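Local coordinates for protein protocadherin gamma-B3 (Homo sapiens, PDB 5K8R) that probably mediates calcium-dependent cell adhesion through its extracellular cadherin repeats and may help establish and maintain specific neuronal connections in the brain, at residues N99-S104 and L182-G187; F360-V365 and P386-T391; S15-L20 and L54-R59. All blocks are in the same frame, centred on the assembly; numbering follows the deposited sequence.

Contact 1: residues N99-S104 and L182-G187; sequences NPPTFS and LTAVDG. With CA (calcium ion), chain B.
Asp186 and Asn99 meet through a calcium ion, the first giving a side-chain oxygen and the second its backbone carbonyl. The Asp186 side chain can be followed outward atom by atom. Its CB, 3.9 Å from the calcium ion, serves only as the spacer that carries the carboxylate. CG, between the backbone N and the carbonyl carbon (chi1 55°), lies 3.6 Å from the calcium ion with Pro101 CD as its next neighbour; this torsion turns the carboxylate toward the metal. At the tip the two oxygens divide their work. Asp186 OD2 binds calcium at 2.7 Å, with Pro101 CD 3.6 Å from this same OD2, while OD1 accepts a hydrogen bond from the backbone N of Arg192. The carboxylate is thus gripped at both ends and its rotation is fixed.

Asn99 O completes the bridge at 2.4 Å from the calcium ion; Asn97, Asp129, Asp131 and Asn135 supply the remaining protein ligands. Away from the metal the contact turns apolar. The two segments run roughly antiparallel, their end-to-end directions 157° apart. Pro101 points its ring at the strand, CG reaching to 3.4 Å from Ala184 O. Phe103 then crosses Leu182 at about a right angle: its CZ is 3.7 Å from Leu182 CD2, and its CE1 is 4.0 Å from Ala184 CB, both methyls approaching the ring obliquely.

Residues 95-99 read DINDN, the calcium-binding linker motif of cadherins, and Asp186 belongs to the following repeat. Three of the ligand residues are aspartates, and the metal probably offsets their gathered negative charge; this suggests that the seating of the linker on the second repeat probably depends on bound calcium as well as on the proline and phenylalanine packing.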
ATOM      1  N   ASN A  99      23.960  39.850  -1.075  1.00 44.77           N
ATOM      2  CA  ASN A  99      23.772  38.450  -1.415  1.00 40.89           C
ATOM      3  C   ASN A  99      22.283  38.120  -1.358  1.00 45.10           C
ATOM      4  O   ASN A  99      21.620  38.424  -0.352  1.00 28.56           O
ATOM      5  CB  ASN A  99      24.552  37.538  -0.462  1.00 38.72           C
ATOM      6  CG  ASN A  99      26.043  37.568  -0.716  1.00 39.59           C
ATOM      7  OD1 ASN A  99      26.820  38.006   0.131  1.00 45.81           O
ATOM      8  ND2 ASN A  99      26.452  37.095  -1.888  1.00 41.62           N
ATOM      9  N   PRO A 100      21.727  37.513  -2.400  1.00 41.89           N
ATOM     10  CA  PRO A 100      20.318  37.129  -2.365  1.00 33.18           C
ATOM     11  C   PRO A 100      20.142  35.804  -1.649  1.00 30.36           C
ATOM     12  O   PRO A 100      21.099  35.026  -1.522  1.00 35.78           O
ATOM     13  CB  PRO A 100      19.958  37.009  -3.851  1.00 28.26           C
ATOM     14  CG  PRO A 100      21.232  36.546  -4.479  1.00 22.63           C
ATOM     15  CD  PRO A 100      22.349  37.211  -3.701  1.00 30.58           C
ATOM     16  N   PRO A 101      18.940  35.511  -1.159  1.00 27.01           N
ATOM     17  CA  PRO A 101      18.671  34.170  -0.635  1.00 23.35           C
ATOM     18  C   PRO A 101      18.721  33.138  -1.750  1.00 30.32           C
ATOM     19  O   PRO A 101      18.689  33.462  -2.940  1.00 26.54           O
ATOM     20  CB  PRO A 101      17.261  34.290  -0.046  1.00 16.58           C
ATOM     21  CG  PRO A 101      16.645  35.440  -0.778  1.00 27.03           C
ATOM     22  CD  PRO A 101      17.770  36.398  -1.045  1.00 26.97           C
ATOM     23  N   THR A 102      18.805  31.871  -1.350  1.00 41.86           N
ATOM     24  CA  THR A 102      18.913  30.795  -2.321  1.00 39.23           C
ATOM     25  C   THR A 102      18.268  29.534  -1.766  1.00 34.93           C
ATOM     26  O   THR A 102      18.303  29.277  -0.560  1.00 42.98           O
ATOM     27  CB  THR A 102      20.376  30.517  -2.696  1.00 33.54           C
ATOM     28  OG1 THR A 102      20.451  29.337  -3.506  1.00 56.51           O
ATOM     29  CG2 THR A 102      21.224  30.324  -1.448  1.00 26.80           C
ATOM     30  N   PHE A 103      17.667  28.758  -2.662  1.00 28.06           N
ATOM     31  CA  PHE A 103      17.170  27.428  -2.354  1.00 27.98           C
ATOM     32  C   PHE A 103      18.122  26.378  -2.914  1.00 38.84           C
ATOM     33  O   PHE A 103      18.891  26.634  -3.844  1.00 46.31           O
ATOM     34  CB  PHE A 103      15.763  27.219  -2.919  1.00 31.46           C
ATOM     35  CG  PHE A 103      14.689  27.953  -2.166  1.00 43.32           C
ATOM     36  CD1 PHE A 103      14.214  29.172  -2.620  1.00 40.22           C
ATOM     37  CD2 PHE A 103      14.154  27.421  -1.004  1.00 47.67           C
ATOM     38  CE1 PHE A 103      13.224  29.848  -1.929  1.00 35.29           C
ATOM     39  CE2 PHE A 103      13.164  28.091  -0.308  1.00 39.25           C
ATOM     40  CZ  PHE A 103      12.699  29.306  -0.771  1.00 31.56           C
ATOM     41  N   SER A 104      18.063  25.179  -2.329  1.00 38.12           N
ATOM     42  CA  SER A 104      18.976  24.115  -2.737  1.00 28.55           C
ATOM     43  C   SER A 104      18.722  23.687  -4.177  1.00 38.74           C
ATOM     44  O   SER A 104      19.667  23.433  -4.932  1.00 49.93           O
ATOM     45  CB  SER A 104      18.847  22.921  -1.793  1.00 36.24           C
ATOM     46  OG  SER A 104      19.172  23.288  -0.464  1.00 55.76           O
ATOM     47  N   LEU A 182       7.181  29.201  -4.324  1.00 30.49           N
ATOM     48  CA  LEU A 182       7.616  29.721  -3.060  1.00 30.66           C
ATOM     49  C   LEU A 182       8.657  30.787  -3.276  1.00 34.35           C
ATOM     50  O   LEU A 182       9.575  30.612  -4.015  1.00 39.97           O
ATOM     51  CB  LEU A 182       8.210  28.595  -2.243  1.00 28.84           C
ATOM     52  CG  LEU A 182       8.829  28.795  -0.885  1.00 27.83           C
ATOM     53  CD1 LEU A 182       7.796  29.288   0.077  1.00 26.96           C
ATOM     54  CD2 LEU A 182       9.497  27.578  -0.345  1.00 29.37           C
ATOM     55  N   THR A 183       8.507  31.900  -2.605  1.00 34.18           N
ATOM     56  CA  THR A 183       9.420  33.026  -2.736  1.00 25.88           C
ATOM     57  C   THR A 183       9.979  33.399  -1.368  1.00 22.44           C
ATOM     58  O   THR A 183       9.251  33.403  -0.370  1.00 20.58           O
ATOM     59  CB  THR A 183       8.719  34.238  -3.368  1.00 23.94           C
ATOM     60  OG1 THR A 183       8.148  33.857  -4.625  1.00 26.67           O
ATOM     61  CG2 THR A 183       9.704  35.377  -3.594  1.00 24.16           C
ATOM     62  N   ALA A 184      11.273  33.704  -1.327  1.00 29.01           N
ATOM     63  CA  ALA A 184      11.951  34.146  -0.114  1.00 21.01           C
ATOM     64  C   ALA A 184      12.543  35.525  -0.362  1.00 29.71           C
ATOM     65  O   ALA A 184      13.326  35.708  -1.301  1.00 28.89           O
ATOM     66  CB  ALA A 184      13.041  33.157   0.301  1.00 21.76           C
ATOM     67  N   VAL A 185      12.166  36.490   0.476  1.00 35.74           N
ATOM     68  CA  VAL A 185      12.644  37.865   0.383  1.00 23.33           C
ATOM     69  C   VAL A 185      13.336  38.216   1.693  1.00 35.28           C
ATOM     70  O   VAL A 185      12.737  38.091   2.766  1.00 37.55           O
ATOM     71  CB  VAL A 185      11.496  38.851   0.099  1.00 29.06           C
ATOM     72  CG1 VAL A 185      12.051  40.225  -0.254  1.00 25.92           C
ATOM     73  CG2 VAL A 185      10.591  38.324  -1.005  1.00 33.18           C
ATOM     74  N   ASP A 186      14.588  38.662   1.606  1.00 39.23           N
ATOM     75  CA  ASP A 186      15.330  39.027   2.803  1.00 33.79           C
ATOM     76  C   ASP A 186      14.893  40.407   3.296  1.00 23.78           C
ATOM     77  O   ASP A 186      14.083  41.097   2.672  1.00 32.03           O
ATOM     78  CB  ASP A 186      16.836  38.970   2.544  1.00 42.59           C
ATOM     79  CG  ASP A 186      17.272  39.810   1.352  1.00 43.69           C
ATOM     80  OD1 ASP A 186      16.605  40.816   1.032  1.00 41.38           O
ATOM     81  OD2 ASP A 186      18.300  39.462   0.737  1.00 47.21           O
ATOM     82  N   GLY A 187      15.440  40.817   4.438  1.00 31.15           N
ATOM     83  CA  GLY A 187      15.072  42.086   5.034  1.00 29.80           C
ATOM     84  C   GLY A 187      16.154  43.140   4.930  1.00 28.93           C
ATOM     85  O   GLY A 187      16.206  44.068   5.743  1.00 32.44           O
TER
HETATM   86 CA    CA B 501      20.712  38.743   1.820  1.00 32.45          CA

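Contact 2: residues F360-V365 and P386-T391; sequences FPFKIV and PEYNVT
Phe362 presents its ring edge to the face of Tyr388, a T-shaped pair with centroids 5.2 Å apart and planes at 85°. The leading atom is Phe362 CE2, 3.7 Å from Tyr388 CG, so the edge falls near the root of the tyrosine ring instead of its hydroxyl end. Both residues hold CG anti to the carbonyl carbon (chi1 -51° for Phe362, -65° for Tyr388), which swings each ring into the space between the strands.

Other apolar contacts flank this pair. Pro361 comes against the outer half of Tyr388, with its CD 3.5 Å from Tyr388 CE2 and its CG beside CZ and OH. Phe360 CD1 meets Tyr388 CD2 at 4.1 Å as the two side chains slide past each other in opposite directions. Val390 CG2 approaches the Phe362 ring obliquely, 3.8 Å from Phe362 CD2. An alanine in place of Tyr388 would probably leave the Phe362 edge without its aromatic face and open a gap beside Pro361, setting the phenylalanine freer to turn.

The third kind of approach is of a ring to backbone. Phe360 lies against the backbone of strand 387-396: Val390 CA sits 4.0 Å above the plane of the Phe360 ring, displaced toward its rim, and Phe360 CZ comes within 3.1 Å of Asn389 O.

Strands 362-366 and 387-396 belong to the two different sheets of the fourth cadherin repeat, and Leu374 from one sheet and Leu410 from the other continue the apolar layer around Phe362 and Val390. With neither charge pairing nor hydrogen bonding between the segments, the chemistry implies that the sheets are joined here by shape and dispersion, with the perpendicular ring pair as one element of the fit.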
ATOM      1  N   PHE A 360     -51.830 -54.155 -40.781  1.00 58.40           N
ATOM      2  CA  PHE A 360     -52.248 -55.184 -39.844  1.00 46.94           C
ATOM      3  C   PHE A 360     -53.741 -55.095 -39.577  1.00 44.66           C
ATOM      4  O   PHE A 360     -54.366 -54.055 -39.804  1.00 53.37           O
ATOM      5  CB  PHE A 360     -51.484 -55.040 -38.524  1.00 52.01           C
ATOM      6  CG  PHE A 360     -49.993 -55.017 -38.684  1.00 54.43           C
ATOM      7  CD1 PHE A 360     -49.299 -56.172 -39.005  1.00 50.92           C
ATOM      8  CD2 PHE A 360     -49.284 -53.841 -38.504  1.00 53.51           C
ATOM      9  CE1 PHE A 360     -47.925 -56.152 -39.151  1.00 57.00           C
ATOM     10  CE2 PHE A 360     -47.912 -53.815 -38.647  1.00 62.21           C
ATOM     11  CZ  PHE A 360     -47.231 -54.971 -38.972  1.00 59.73           C
ATOM     12  N   PRO A 361     -54.357 -56.178 -39.090  1.00 41.19           N
ATOM     13  CA  PRO A 361     -55.764 -56.098 -38.673  1.00 43.98           C
ATOM     14  C   PRO A 361     -55.925 -55.443 -37.309  1.00 45.45           C
ATOM     15  O   PRO A 361     -56.774 -55.855 -36.512  1.00 33.91           O
ATOM     16  CB  PRO A 361     -56.203 -57.566 -38.649  1.00 33.80           C
ATOM     17  CG  PRO A 361     -54.951 -58.316 -38.361  1.00 30.61           C
ATOM     18  CD  PRO A 361     -53.849 -57.562 -39.053  1.00 39.26           C
ATOM     19  N   PHE A 362     -55.113 -54.427 -37.030  1.00 49.02           N
ATOM     20  CA  PHE A 362     -55.145 -53.705 -35.767  1.00 40.92           C
ATOM     21  C   PHE A 362     -55.253 -52.209 -36.050  1.00 37.96           C
ATOM     22  O   PHE A 362     -55.229 -51.766 -37.203  1.00 41.10           O
ATOM     23  CB  PHE A 362     -53.906 -54.019 -34.918  1.00 38.54           C
ATOM     24  CG  PHE A 362     -53.646 -55.490 -34.746  1.00 48.86           C
ATOM     25  CD1 PHE A 362     -54.508 -56.279 -34.002  1.00 45.97           C
ATOM     26  CD2 PHE A 362     -52.534 -56.081 -35.322  1.00 50.55           C
ATOM     27  CE1 PHE A 362     -54.268 -57.632 -33.843  1.00 36.81           C
ATOM     28  CE2 PHE A 362     -52.290 -57.433 -35.166  1.00 48.17           C
ATOM     29  CZ  PHE A 362     -53.158 -58.208 -34.425  1.00 32.71           C
ATOM     30  N   LYS A 363     -55.361 -51.427 -34.979  1.00 44.22           N
ATOM     31  CA  LYS A 363     -55.621 -49.997 -35.078  1.00 38.31           C
ATOM     32  C   LYS A 363     -55.335 -49.330 -33.741  1.00 37.27           C
ATOM     33  O   LYS A 363     -55.778 -49.815 -32.697  1.00 41.46           O
ATOM     34  CB  LYS A 363     -57.070 -49.745 -35.503  1.00 37.29           C
ATOM     35  CG  LYS A 363     -57.481 -48.284 -35.506  1.00 55.92           C
ATOM     36  CD  LYS A 363     -58.982 -48.139 -35.710  1.00 56.07           C
ATOM     37  CE  LYS A 363     -59.762 -48.811 -34.588  1.00 53.97           C
ATOM     38  NZ  LYS A 363     -61.232 -48.619 -34.727  1.00 52.84           N
ATOM     39  N   ILE A 364     -54.599 -48.224 -33.764  1.00 42.69           N
ATOM     40  CA  ILE A 364     -54.253 -47.509 -32.540  1.00 32.89           C
ATOM     41  C   ILE A 364     -55.385 -46.558 -32.175  1.00 38.41           C
ATOM     42  O   ILE A 364     -55.819 -45.741 -32.997  1.00 39.75           O
ATOM     43  CB  ILE A 364     -52.923 -46.755 -32.706  1.00 34.91           C
ATOM     44  CG1 ILE A 364     -51.754 -47.741 -32.732  1.00 29.53           C
ATOM     45  CG2 ILE A 364     -52.739 -45.739 -31.586  1.00 30.32           C
ATOM     46  CD1 ILE A 364     -50.396 -47.076 -32.793  1.00 61.63           C
ATOM     47  N   VAL A 365     -55.867 -46.662 -30.939  1.00 43.28           N
ATOM     48  CA  VAL A 365     -56.913 -45.793 -30.415  1.00 38.08           C
ATOM     49  C   VAL A 365     -56.328 -45.011 -29.250  1.00 37.82           C
ATOM     50  O   VAL A 365     -55.933 -45.600 -28.236  1.00 48.54           O
ATOM     51  CB  VAL A 365     -58.153 -46.588 -29.976  1.00 45.27           C
ATOM     52  CG1 VAL A 365     -59.205 -45.652 -29.397  1.00 58.85           C
ATOM     53  CG2 VAL A 365     -58.721 -47.377 -31.145  1.00 40.38           C
ATOM     54  N   PRO A 386     -50.311 -67.076 -37.892  1.00 37.29           N
ATOM     55  CA  PRO A 386     -50.211 -67.424 -36.467  1.00 37.82           C
ATOM     56  C   PRO A 386     -49.689 -66.306 -35.582  1.00 40.97           C
ATOM     57  O   PRO A 386     -49.931 -66.346 -34.368  1.00 36.31           O
ATOM     58  CB  PRO A 386     -49.244 -68.615 -36.469  1.00 26.31           C
ATOM     59  CG  PRO A 386     -48.372 -68.367 -37.654  1.00 26.49           C
ATOM     60  CD  PRO A 386     -49.249 -67.708 -38.695  1.00 23.84           C
ATOM     61  N   GLU A 387     -48.985 -65.321 -36.134  1.00 42.16           N
ATOM     62  CA  GLU A 387     -48.428 -64.252 -35.319  1.00 42.03           C
ATOM     63  C   GLU A 387     -48.244 -63.011 -36.179  1.00 44.96           C
ATOM     64  O   GLU A 387     -48.065 -63.104 -37.396  1.00 46.72           O
ATOM     65  CB  GLU A 387     -47.095 -64.668 -34.687  1.00 36.92           C
ATOM     66  CG  GLU A 387     -46.050 -65.114 -35.695  1.00 46.13           C
ATOM     67  CD  GLU A 387     -44.754 -65.551 -35.043  1.00 61.92           C
ATOM     68  OE1 GLU A 387     -44.712 -65.638 -33.797  1.00 69.86           O
ATOM     69  OE2 GLU A 387     -43.776 -65.808 -35.777  1.00 66.51           O
ATOM     70  N   TYR A 388     -48.291 -61.851 -35.529  1.00 44.03           N
ATOM     71  CA  TYR A 388     -48.102 -60.565 -36.186  1.00 41.29           C
ATOM     72  C   TYR A 388     -46.951 -59.825 -35.523  1.00 46.88           C
ATOM     73  O   TYR A 388     -46.889 -59.741 -34.293  1.00 47.67           O
ATOM     74  CB  TYR A 388     -49.371 -59.711 -36.120  1.00 29.12           C
ATOM     75  CG  TYR A 388     -50.549 -60.271 -36.883  1.00 28.67           C
ATOM     76  CD1 TYR A 388     -51.472 -61.099 -36.259  1.00 31.20           C
ATOM     77  CD2 TYR A 388     -50.746 -59.959 -38.221  1.00 16.60           C
ATOM     78  CE1 TYR A 388     -52.556 -61.609 -36.950  1.00 39.72           C
ATOM     79  CE2 TYR A 388     -51.827 -60.465 -38.921  1.00 19.77           C
ATOM     80  CZ  TYR A 388     -52.729 -61.288 -38.279  1.00 28.83           C
ATOM     81  OH  TYR A 388     -53.807 -61.797 -38.967  1.00 24.74           O
ATOM     82  N   ASN A 389     -46.046 -59.290 -36.336  1.00 45.58           N
ATOM     83  CA  ASN A 389     -44.949 -58.455 -35.850  1.00 43.33           C
ATOM     84  C   ASN A 389     -45.388 -57.003 -36.004  1.00 40.64           C
ATOM     85  O   ASN A 389     -45.201 -56.383 -37.050  1.00 38.92           O
ATOM     86  CB  ASN A 389     -43.660 -58.750 -36.608  1.00 46.04           C
ATOM     87  CG  ASN A 389     -43.104 -60.125 -36.293  1.00 45.38           C
ATOM     88  OD1 ASN A 389     -43.082 -60.548 -35.138  1.00 47.24           O
ATOM     89  ND2 ASN A 389     -42.656 -60.833 -37.323  1.00 34.84           N
ATOM     90  N   VAL A 390     -45.982 -56.462 -34.944  1.00 44.69           N
ATOM     91  CA  VAL A 390     -46.549 -55.118 -34.965  1.00 35.60           C
ATOM     92  C   VAL A 390     -45.469 -54.121 -34.565  1.00 36.48           C
ATOM     93  O   VAL A 390     -44.909 -54.203 -33.467  1.00 41.24           O
ATOM     94  CB  VAL A 390     -47.765 -55.018 -34.033  1.00 35.27           C
ATOM     95  CG1 VAL A 390     -48.263 -53.586 -33.965  1.00 37.06           C
ATOM     96  CG2 VAL A 390     -48.871 -55.948 -34.507  1.00 34.19           C
ATOM     97  N   THR A 391     -45.183 -53.174 -35.455  1.00 35.31           N
ATOM     98  CA  THR A 391     -44.178 -52.142 -35.222  1.00 39.70           C
ATOM     99  C   THR A 391     -44.881 -50.822 -34.930  1.00 36.22           C
ATOM    100  O   THR A 391     -45.644 -50.323 -35.764  1.00 24.54           O
ATOM    101  CB  THR A 391     -43.246 -51.995 -36.425  1.00 40.75           C
ATOM    102  OG1 THR A 391     -42.497 -53.203 -36.603  1.00 56.22           O
ATOM    103  CG2 THR A 391     -42.286 -50.835 -36.212  1.00 38.51           C
TER

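Contact 3: residues S15-L20 and L54-R59; sequences SLVGNL and LLVSDR
Val17 and Leu54 lean into each other from neighbouring antiparallel strands, Val17 CG1 reaching to 3.8 Å from Leu54 CD2. The valine straddles its partners: CG1, anti to the backbone N (chi1 180°), takes Leu54, while CG2 meets Val56 CG2 at 3.6 Å, those two side chains crossing at about a right angle. Leu20, at the start of the short helix 20-23, closes over the other flank of Leu54, its CD1 3.8 Å from Leu54 CB. Together they point into the repeat, where Tyr5 and Ile7 touch Val17, and Phe45 and Phe76 touch Leu54.

Leu16 and Leu55 form a separate pair on the opposite face of the sheet. Their tips meet, Leu16 CD1 to Leu55 CD2 at 3.7 Å, and Leu55 CD2 also rests against Leu16 CA.

The backbone explains why Val17 can turn inward beside Leu54. Leu16 pairs with Leu55, yet Gly18 pairs with Leu54, a shift of one residue. Leu54 O therefore accepts from two successive amides, Val17 N at 2.8 Å and Gly18 N at 3.0 Å. The Gly18 bond is the straighter (157° at the hydrogen) and lies on a carbonyl lone pair, whereas Val17 N is tilted 16° from the carbonyl plane. Before the bulge, Val56 N donates a hydrogen bond to Ser15 O at 3.0 Å.

Two consecutive N-H groups sharing one carbonyl define a classic beta bulge, here between the edge strand 16-19 and strand 53-56 in the three-stranded sheet of the first repeat's cadherin beta-sandwich.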
ATOM      1  N   SER A  15      39.545  53.694  -0.347  1.00 39.85           N
ATOM      2  CA  SER A  15      38.553  54.343   0.498  1.00 37.80           C
ATOM      3  C   SER A  15      39.141  54.641   1.871  1.00 48.58           C
ATOM      4  O   SER A  15      39.858  53.820   2.449  1.00 51.40           O
ATOM      5  CB  SER A  15      37.313  53.459   0.636  1.00 32.67           C
ATOM      6  OG  SER A  15      36.702  53.236  -0.624  1.00 37.42           O
ATOM      7  N   LEU A  16      38.828  55.824   2.391  1.00 40.13           N
ATOM      8  CA  LEU A  16      39.396  56.266   3.658  1.00 31.36           C
ATOM      9  C   LEU A  16      38.800  55.470   4.813  1.00 39.19           C
ATOM     10  O   LEU A  16      37.598  55.562   5.085  1.00 43.14           O
ATOM     11  CB  LEU A  16      39.148  57.758   3.856  1.00 33.83           C
ATOM     12  CG  LEU A  16      39.599  58.340   5.198  1.00 37.60           C
ATOM     13  CD1 LEU A  16      41.095  58.159   5.385  1.00 31.74           C
ATOM     14  CD2 LEU A  16      39.217  59.806   5.310  1.00 34.77           C
ATOM     15  N   VAL A  17      39.638  54.684   5.488  1.00 39.71           N
ATOM     16  CA  VAL A  17      39.208  54.036   6.721  1.00 31.54           C
ATOM     17  C   VAL A  17      39.322  54.999   7.893  1.00 41.77           C
ATOM     18  O   VAL A  17      38.397  55.126   8.704  1.00 40.33           O
ATOM     19  CB  VAL A  17      40.018  52.751   6.974  1.00 28.59           C
ATOM     20  CG1 VAL A  17      39.569  52.089   8.269  1.00 22.45           C
ATOM     21  CG2 VAL A  17      39.879  51.798   5.804  1.00 36.05           C
ATOM     22  N   GLY A  18      40.450  55.695   8.000  1.00 34.54           N
ATOM     23  CA  GLY A  18      40.576  56.649   9.086  1.00 31.01           C
ATOM     24  C   GLY A  18      41.857  57.445   8.983  1.00 29.95           C
ATOM     25  O   GLY A  18      42.657  57.270   8.060  1.00 48.92           O
ATOM     26  N   ASN A  19      42.034  58.339   9.954  1.00 30.34           N
ATOM     27  CA  ASN A  19      43.241  59.148  10.087  1.00 32.25           C
ATOM     28  C   ASN A  19      44.035  58.586  11.263  1.00 39.47           C
ATOM     29  O   ASN A  19      43.994  59.113  12.376  1.00 47.31           O
ATOM     30  CB  ASN A  19      42.894  60.630  10.287  1.00 50.41           C
ATOM     31  CG  ASN A  19      41.919  61.152   9.245  1.00 65.19           C
ATOM     32  OD1 ASN A  19      42.289  61.396   8.095  1.00 75.55           O
ATOM     33  ND2 ASN A  19      40.668  61.337   9.647  1.00 57.26           N
ATOM     34  N   LEU A  20      44.767  57.500  11.002  1.00 35.20           N
ATOM     35  CA  LEU A  20      45.463  56.795  12.075  1.00 36.57           C
ATOM     36  C   LEU A  20      46.475  57.692  12.776  1.00 41.87           C
ATOM     37  O   LEU A  20      46.593  57.664  14.007  1.00 50.36           O
ATOM     38  CB  LEU A  20      46.151  55.546  11.525  1.00 31.55           C
ATOM     39  CG  LEU A  20      45.438  54.221  11.786  1.00 34.90           C
ATOM     40  CD1 LEU A  20      46.262  53.062  11.252  1.00 48.52           C
ATOM     41  CD2 LEU A  20      45.168  54.053  13.273  1.00 36.66           C
ATOM     42  N   LEU A  54      44.765  55.499   7.238  1.00 34.74           N
ATOM     43  CA  LEU A  54      44.459  54.092   7.019  1.00 33.60           C
ATOM     44  C   LEU A  54      43.438  53.982   5.893  1.00 39.57           C
ATOM     45  O   LEU A  54      42.347  54.566   5.978  1.00 39.09           O
ATOM     46  CB  LEU A  54      43.927  53.455   8.299  1.00 27.64           C
ATOM     47  CG  LEU A  54      43.761  51.936   8.281  1.00 35.18           C
ATOM     48  CD1 LEU A  54      45.112  51.259   8.120  1.00 41.60           C
ATOM     49  CD2 LEU A  54      43.063  51.457   9.543  1.00 36.17           C
ATOM     50  N   LEU A  55      43.794  53.237   4.845  1.00 40.56           N
ATOM     51  CA  LEU A  55      42.998  53.125   3.631  1.00 34.65           C
ATOM     52  C   LEU A  55      42.773  51.660   3.279  1.00 38.70           C
ATOM     53  O   LEU A  55      43.537  50.775   3.677  1.00 33.64           O
ATOM     54  CB  LEU A  55      43.674  53.830   2.444  1.00 30.35           C
ATOM     55  CG  LEU A  55      44.131  55.278   2.616  1.00 39.82           C
ATOM     56  CD1 LEU A  55      44.844  55.755   1.361  1.00 40.45           C
ATOM     57  CD2 LEU A  55      42.956  56.181   2.936  1.00 42.23           C
ATOM     58  N   VAL A  56      41.713  51.424   2.504  1.00 32.95           N
ATOM     59  CA  VAL A  56      41.400  50.083   2.022  1.00 26.83           C
ATOM     60  C   VAL A  56      42.373  49.704   0.914  1.00 46.35           C
ATOM     61  O   VAL A  56      42.555  50.448  -0.059  1.00 41.24           O
ATOM     62  CB  VAL A  56      39.947  50.011   1.528  1.00 29.87           C
ATOM     63  CG1 VAL A  56      39.676  48.670   0.870  1.00 44.74           C
ATOM     64  CG2 VAL A  56      38.978  50.244   2.676  1.00 24.52           C
ATOM     65  N   SER A  57      42.996  48.534   1.052  1.00 37.71           N
ATOM     66  CA  SER A  57      44.000  48.075   0.099  1.00 40.27           C
ATOM     67  C   SER A  57      43.487  47.016  -0.865  1.00 47.26           C
ATOM     68  O   SER A  57      43.982  46.932  -1.993  1.00 66.73           O
ATOM     69  CB  SER A  57      45.219  47.520   0.843  1.00 58.58           C
ATOM     70  OG  SER A  57      46.186  47.022  -0.065  1.00 71.32           O
ATOM     71  N   ASP A  58      42.515  46.204  -0.453  1.00 45.23           N
ATOM     72  CA  ASP A  58      41.991  45.137  -1.294  1.00 45.17           C
ATOM     73  C   ASP A  58      40.517  44.943  -0.962  1.00 45.77           C
ATOM     74  O   ASP A  58      39.959  45.628  -0.101  1.00 49.70           O
ATOM     75  CB  ASP A  58      42.798  43.847  -1.102  1.00 42.40           C
ATOM     76  CG  ASP A  58      42.617  42.864  -2.243  1.00 73.80           C
ATOM     77  OD1 ASP A  58      42.155  43.283  -3.325  1.00 88.40           O
ATOM     78  OD2 ASP A  58      42.942  41.673  -2.058  1.00 87.42           O
ATOM     79  N   ARG A  59      39.885  44.000  -1.655  1.00 40.78           N
ATOM     80  CA  ARG A  59      38.470  43.734  -1.436  1.00 39.26           C
ATOM     81  C   ARG A  59      38.249  43.123  -0.057  1.00 31.43           C
ATOM     82  O   ARG A  59      38.897  42.137   0.310  1.00 41.23           O
ATOM     83  CB  ARG A  59      37.928  42.802  -2.519  1.00 35.69           C
ATOM     84  CG  ARG A  59      36.481  42.388  -2.302  1.00 36.51           C
ATOM     85  CD  ARG A  59      35.921  41.666  -3.515  1.00 53.10           C
ATOM     86  NE  ARG A  59      34.526  41.282  -3.322  1.00 51.90           N
ATOM     87  CZ  ARG A  59      34.127  40.066  -2.963  1.00 50.36           C
ATOM     88  NH1 ARG A  59      35.018  39.105  -2.761  1.00 66.34           N
ATOM     89  NH2 ARG A  59      32.835  39.808  -2.810  1.00 43.92           N
TER

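How the contacts relate
The contacts sample separate parts of an elongated chain of repeats: contact 3 within the first, contact 1 at the junction of first and second, contact 2 in the fourth. Contacts 3 and 1 are neighbours, centres about 32 Å apart and nearest atoms about 7 Å, whereas contact 2 lies about 117 Å from contact 1 and about 148 Å from contact 3, centre to centre. Only contact 1 holds a metal ligand. Contact 3 reaches the same calcium cluster indirectly, since Arg59 forms a salt bridge with Glu10, itself a calcium ligand. Beside contact 2, Tyr388 packs on Leu380, which helps bind a sodium ion about 9 Å from the tyrosine side chain.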